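Local coordinates for Glyco_hydro_cc domain-containing protein (Blastomyces gilchristii, PDB 6UB0) that probably hydrolyses beta-1,3-glucan as a curdlan-specific exo-glucanase of glycoside hydrolase family 128, holding laminaribiose in its active-site cleft, at residues A[21-33]-A[37-49]. Numbering follows the deposited sequence.
With BGC (beta-D-glucopyranose), chain B.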
loop_
_atom_site.group_PDB
_atom_site.type_symbol
_atom_site.label_atom_id
_atom_site.label_comp_id
_atom_site.label_asym_id
_atom_site.label_seq_id
_atom_site.Cartn_x
_atom_site.Cartn_y
_atom_site.Cartn_z
ATOM N N GLY A 21 5.360 -1.945 -18.722
ATOM C CA GLY A 21 4.225 -1.115 -18.283
ATOM C C GLY A 21 4.714 0.072 -17.438
ATOM O O GLY A 21 5.896 0.165 -17.132
ATOM N N PRO A 22 3.843 1.022 -17.034
ATOM C CA PRO A 22 4.268 2.212 -16.283
ATOM C C PRO A 22 4.387 1.969 -14.774
ATOM O O PRO A 22 3.757 2.635 -14.010
ATOM C CB PRO A 22 3.150 3.222 -16.531
ATOM C CG PRO A 22 1.919 2.362 -16.760
ATOM C CD PRO A 22 2.403 1.065 -17.365
ATOM N N PHE A 23 5.258 1.044 -14.415
ATOM C CA PHE A 23 5.428 0.572 -13.020
ATOM C C PHE A 23 6.735 1.131 -12.485
ATOM O O PHE A 23 7.735 1.169 -13.206
ATOM C CB PHE A 23 5.320 -0.955 -12.970
ATOM C CG PHE A 23 4.007 -1.451 -13.522
ATOM C CD1 PHE A 23 2.816 -1.275 -12.839
ATOM C CD2 PHE A 23 3.948 -2.105 -14.724
ATOM C CE1 PHE A 23 1.610 -1.734 -13.357
ATOM C CE2 PHE A 23 2.759 -2.610 -15.211
ATOM C CZ PHE A 23 1.585 -2.371 -14.570
ATOM N N SER A 24 6.718 1.628 -11.262
ATOM C CA SER A 24 7.942 2.168 -10.645
ATOM C C SER A 24 8.270 1.344 -9.425
ATOM O O SER A 24 9.417 1.468 -8.977
ATOM C CB SER A 24 7.760 3.623 -10.340
ATOM O OG SER A 24 6.740 3.788 -9.389
ATOM N N TRP A 25 7.308 0.565 -8.895
ATOM C CA TRP A 25 7.497 -0.067 -7.583
ATOM C C TRP A 25 6.680 -1.350 -7.410
ATOM O O TRP A 25 5.719 -1.651 -8.170
ATOM C CB TRP A 25 7.195 0.953 -6.481
ATOM C CG TRP A 25 5.749 1.262 -6.294
ATOM C CD1 TRP A 25 4.969 2.045 -7.085
ATOM C CD2 TRP A 25 4.895 0.776 -5.243
ATOM N NE1 TRP A 25 3.692 2.083 -6.605
ATOM C CE2 TRP A 25 3.618 1.323 -5.474
ATOM C CE3 TRP A 25 5.112 -0.072 -4.137
ATOM C CZ2 TRP A 25 2.539 1.023 -4.642
ATOM C CZ3 TRP A 25 4.049 -0.363 -3.324
ATOM C CH2 TRP A 25 2.807 0.231 -3.543
ATOM N N SER A 26 7.089 -2.092 -6.384
ATOM C CA SER A 26 6.544 -3.399 -6.027
ATOM C C SER A 26 6.563 -3.566 -4.519
ATOM O O SER A 26 7.385 -2.918 -3.843
ATOM C CB SER A 26 7.273 -4.502 -6.661
ATOM O OG SER A 26 8.542 -4.604 -6.109
ATOM N N TYR A 27 5.698 -4.452 -4.020
ATOM C CA TYR A 27 5.777 -4.936 -2.625
ATOM C C TYR A 27 5.038 -6.254 -2.617
ATOM O O TYR A 27 4.316 -6.518 -3.568
ATOM C CB TYR A 27 5.290 -3.854 -1.648
ATOM C CG TYR A 27 3.824 -3.857 -1.320
ATOM C CD1 TYR A 27 2.896 -3.441 -2.267
ATOM C CD2 TYR A 27 3.358 -4.290 -0.076
ATOM C CE1 TYR A 27 1.531 -3.469 -1.977
ATOM C CE2 TYR A 27 2.014 -4.241 0.244
ATOM C CZ TYR A 27 1.094 -3.858 -0.714
ATOM O OH TYR A 27 -0.270 -3.893 -0.487
ATOM N N ASN A 28 5.247 -6.995 -1.562
ATOM C CA ASN A 28 4.740 -8.359 -1.406
ATOM C C ASN A 28 4.297 -8.633 0.021
ATOM O O ASN A 28 4.273 -9.822 0.388
ATOM C CB ASN A 28 5.826 -9.353 -1.790
ATOM C CG ASN A 28 7.079 -9.339 -0.949
ATOM O OD1 ASN A 28 7.331 -8.444 -0.135
ATOM N ND2 ASN A 28 7.860 -10.375 -1.145
ATOM N N TRP A 29 3.932 -7.591 0.761
ATOM C CA TRP A 29 3.453 -7.731 2.164
ATOM C C TRP A 29 4.494 -8.417 3.040
ATOM O O TRP A 29 4.098 -8.913 4.131
ATOM C CB TRP A 29 2.166 -8.551 2.176
ATOM C CG TRP A 29 0.975 -7.919 1.536
ATOM C CD1 TRP A 29 0.101 -7.075 2.138
ATOM C CD2 TRP A 29 0.517 -8.080 0.176
ATOM N NE1 TRP A 29 -0.862 -6.688 1.258
ATOM C CE2 TRP A 29 -0.640 -7.289 0.050
ATOM C CE3 TRP A 29 0.969 -8.798 -0.928
ATOM C CZ2 TRP A 29 -1.354 -7.155 -1.137
ATOM C CZ3 TRP A 29 0.233 -8.705 -2.106
ATOM C CH2 TRP A 29 -0.930 -7.943 -2.195
ATOM N N GLU A 30 5.761 -8.480 2.608
ATOM C CA GLU A 30 6.832 -9.137 3.364
ATOM C C GLU A 30 7.922 -8.104 3.560
ATOM O O GLU A 30 7.925 -7.070 2.884
ATOM C CB GLU A 30 7.441 -10.333 2.629
ATOM C CG GLU A 30 6.487 -11.477 2.423
ATOM C CD GLU A 30 6.057 -12.089 3.731
ATOM O OE1 GLU A 30 6.833 -11.997 4.724
ATOM O OE2 GLU A 30 4.930 -12.620 3.755
ATOM N N PRO A 31 8.878 -8.394 4.463
ATOM C CA PRO A 31 10.052 -7.534 4.628
ATOM C C PRO A 31 11.165 -7.759 3.572
ATOM O O PRO A 31 12.044 -6.894 3.443
ATOM C CB PRO A 31 10.471 -7.918 6.067
ATOM C CG PRO A 31 10.179 -9.410 6.138
ATOM C CD PRO A 31 8.846 -9.520 5.428
ATOM N N ARG A 32 11.189 -8.907 2.894
ATOM C CA ARG A 32 12.270 -9.271 1.925
ATOM C C ARG A 32 11.583 -9.553 0.597
ATOM O O ARG A 32 10.420 -9.906 0.612
ATOM C CB ARG A 32 13.068 -10.508 2.368
ATOM C CG ARG A 32 13.817 -10.339 3.680
ATOM C CD ARG A 32 15.327 -10.255 3.543
ATOM N NE ARG A 32 15.914 -9.915 4.846
ATOM C CZ ARG A 32 17.185 -9.570 5.051
ATOM N NH1 ARG A 32 18.039 -9.516 4.044
ATOM N NH2 ARG A 32 17.596 -9.268 6.274
ATOM N N PRO A 33 12.190 -9.279 -0.571
ATOM C CA PRO A 33 11.445 -9.390 -1.821
ATOM C C PRO A 33 11.272 -10.778 -2.442
ATOM O O PRO A 33 10.462 -10.903 -3.348
ATOM C CB PRO A 33 12.282 -8.524 -2.784
ATOM C CG PRO A 33 13.681 -8.641 -2.246
ATOM C CD PRO A 33 13.497 -8.631 -0.747
ATOM N N THR A 37 13.514 -7.632 -9.515
ATOM C CA THR A 37 12.861 -7.110 -10.742
ATOM C C THR A 37 13.569 -5.809 -11.116
ATOM O O THR A 37 13.667 -4.939 -10.234
ATOM C CB THR A 37 11.354 -6.810 -10.604
ATOM O OG1 THR A 37 10.644 -7.865 -9.962
ATOM C CG2 THR A 37 10.728 -6.588 -11.960
ATOM N N ALA A 38 14.110 -5.729 -12.339
ATOM C CA ALA A 38 14.952 -4.610 -12.820
ATOM C C ALA A 38 14.091 -3.367 -13.086
ATOM O O ALA A 38 13.045 -3.531 -13.612
ATOM C CB ALA A 38 15.683 -5.047 -14.080
ATOM N N GLY A 39 14.569 -2.178 -12.700
ATOM C CA GLY A 39 13.914 -0.881 -12.950
ATOM C C GLY A 39 12.701 -0.659 -12.050
ATOM O O GLY A 39 11.985 0.335 -12.250
ATOM N N ILE A 40 12.466 -1.500 -11.041
ATOM C CA ILE A 40 11.333 -1.192 -10.107
ATOM C C ILE A 40 11.787 -1.286 -8.663
ATOM O O ILE A 40 12.611 -2.161 -8.346
ATOM C CB ILE A 40 10.074 -2.006 -10.400
ATOM C CG1 ILE A 40 10.371 -3.478 -10.595
ATOM C CG2 ILE A 40 9.269 -1.429 -11.575
ATOM C CD1 ILE A 40 9.141 -4.246 -10.911
ATOM N N GLU A 41 11.337 -0.307 -7.877
ATOM C CA GLU A 41 11.739 -0.099 -6.474
ATOM C C GLU A 41 10.898 -1.080 -5.672
ATOM O O GLU A 41 9.703 -0.921 -5.674
ATOM C CB GLU A 41 11.464 1.317 -5.992
ATOM C CG GLU A 41 11.842 1.511 -4.536
ATOM C CD GLU A 41 11.382 2.828 -3.947
ATOM O OE1 GLU A 41 11.361 3.809 -4.716
ATOM O OE2 GLU A 41 11.065 2.861 -2.723
ATOM N N TYR A 42 11.537 -2.073 -5.063
ATOM C CA TYR A 42 10.884 -2.911 -4.031
ATOM C C TYR A 42 10.754 -2.079 -2.749
ATOM O O TYR A 42 11.689 -1.326 -2.329
ATOM C CB TYR A 42 11.689 -4.183 -3.766
ATOM C CG TYR A 42 11.188 -4.955 -2.588
ATOM C CD1 TYR A 42 9.958 -5.590 -2.660
ATOM C CD2 TYR A 42 11.898 -4.994 -1.397
ATOM C CE1 TYR A 42 9.469 -6.310 -1.594
ATOM C CE2 TYR A 42 11.407 -5.714 -0.321
ATOM C CZ TYR A 42 10.170 -6.335 -0.420
ATOM O OH TYR A 42 9.638 -7.028 0.611
ATOM N N VAL A 43 9.602 -2.215 -2.087
ATOM C CA VAL A 43 9.357 -1.516 -0.807
ATOM C C VAL A 43 9.156 -2.570 0.275
ATOM O O VAL A 43 8.156 -3.272 0.301
ATOM C CB VAL A 43 8.153 -0.563 -0.901
ATOM C CG1 VAL A 43 7.945 0.144 0.422
ATOM C CG2 VAL A 43 8.338 0.423 -2.028
ATOM N N PRO A 44 10.095 -2.691 1.240
ATOM C CA PRO A 44 9.898 -3.621 2.350
ATOM C C PRO A 44 8.703 -3.230 3.220
ATOM O O PRO A 44 8.412 -2.031 3.318
ATOM C CB PRO A 44 11.223 -3.522 3.128
ATOM C CG PRO A 44 12.189 -2.993 2.113
ATOM C CD PRO A 44 11.390 -2.036 1.257
ATOM N N MET A 45 8.017 -4.251 3.755
ATOM C CA MET A 45 6.924 -4.069 4.743
ATOM C C MET A 45 7.241 -4.755 6.072
ATOM O O MET A 45 7.575 -5.933 6.099
ATOM C CB MET A 45 5.588 -4.535 4.178
ATOM C CG MET A 45 4.518 -4.605 5.271
ATOM S SD MET A 45 2.911 -5.139 4.678
ATOM C CE MET A 45 2.207 -3.608 4.086
ATOM N N LEU A 46 7.090 -3.987 7.148
ATOM C CA LEU A 46 6.871 -4.503 8.524
ATOM C C LEU A 46 5.383 -4.820 8.699
ATOM O O LEU A 46 4.633 -3.929 8.919
ATOM C CB LEU A 46 7.344 -3.460 9.536
ATOM C CG LEU A 46 7.244 -3.916 10.990
ATOM C CD1 LEU A 46 7.783 -5.324 11.105
ATOM C CD2 LEU A 46 7.989 -2.952 11.941
ATOM N N TRP A 47 5.003 -6.069 8.510
ATOM C CA TRP A 47 3.591 -6.514 8.370
ATOM C C TRP A 47 2.851 -6.364 9.697
ATOM O O TRP A 47 1.657 -6.056 9.683
ATOM C CB TRP A 47 3.600 -7.959 7.891
ATOM C CG TRP A 47 2.244 -8.506 7.606
ATOM C CD1 TRP A 47 1.585 -8.496 6.413
ATOM C CD2 TRP A 47 1.346 -9.086 8.566
ATOM N NE1 TRP A 47 0.378 -9.117 6.539
ATOM C CE2 TRP A 47 0.186 -9.445 7.860
ATOM C CE3 TRP A 47 1.419 -9.364 9.943
ATOM C CZ2 TRP A 47 -0.889 -10.082 8.496
ATOM C CZ3 TRP A 47 0.351 -9.976 10.567
ATOM C CH2 TRP A 47 -0.787 -10.322 9.847
ATOM N N GLY A 48 3.554 -6.705 10.763
ATOM C CA GLY A 48 3.031 -6.809 12.136
ATOM C C GLY A 48 4.080 -7.407 13.069
ATOM O O GLY A 48 5.202 -7.757 12.675
ATOM N N PRO A 49 3.675 -7.657 14.336
ATOM C CA PRO A 49 4.578 -8.205 15.343
ATOM C C PRO A 49 5.417 -9.423 14.939
ATOM O O PRO A 49 6.539 -9.565 15.441
ATOM C CB PRO A 49 3.614 -8.671 16.438
ATOM C CG PRO A 49 2.373 -7.835 16.256
ATOM C CD PRO A 49 2.286 -7.527 14.774
HETATM C C2 BGC B . -1.979 -10.957 3.538
HETATM C C3 BGC B . -0.615 -11.121 2.935
HETATM C C4 BGC B . -0.827 -11.687 1.548
HETATM C C5 BGC B . -1.782 -10.781 0.741
HETATM C C6 BGC B . -2.233 -11.199 -0.666
HETATM C C1 BGC B . -2.909 -10.136 2.688
HETATM O O2 BGC B . -1.753 -10.275 4.776
HETATM O O3 BGC B . 0.309 -11.877 3.776
HETATM O O4 BGC B . 0.500 -11.793 1.034
HETATM O O5 BGC B . -3.067 -10.651 1.360
HETATM O O6 BGC B . -2.692 -12.576 -0.575
HETATM O O HOH W 1 6.808 -5.479 0.957
#
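Tyr42 lays one ring face against Pro33 in a CH-pi contact, with Pro33 CB 3.5 Å from the ring centroid and almost on the ring normal. CG anti to the backbone N (chi1 171°) swings the ring across to the loop that follows strand 23-27, where Asn28 OD1 meets its edge, the amide and ring planes 88° apart. Tyr42 OH lies 2.8 Å from both Asn28 OD1 and Glu30 O and 3.0 Å from Arg32 O, more acceptors than its one proton can serve. Asn28 OD1 accepts the N-H of Glu30 from above its carbonyl plane, an Asx turn, while Asn28 ND2 donates to Arg32 O on a lone pair, which fixes the amide's rotation. Leading into this loop, strand 23-27 runs parallel to strand 41-42 in the TIM-barrel core of the catalytic domain: Glu41 N meets Ser24 O at 2.8 Å and nearly straight (178°), and Val43 N binds Ser26 O. Beyond the strands, Met45 N bonds to Glu30 O, and Met45 SD sits obliquely beside the five-membered ring of Trp29. That indole offers one face to the bound beta-D-glucopyranose, whose C5 lies 3.6 Å above it, and its NE1 is held by Glu176. Trp47, packed on Trp29 O through CD1, instead presents its edge, NE1 donating to O2 of the same sugar at 3.0 Å.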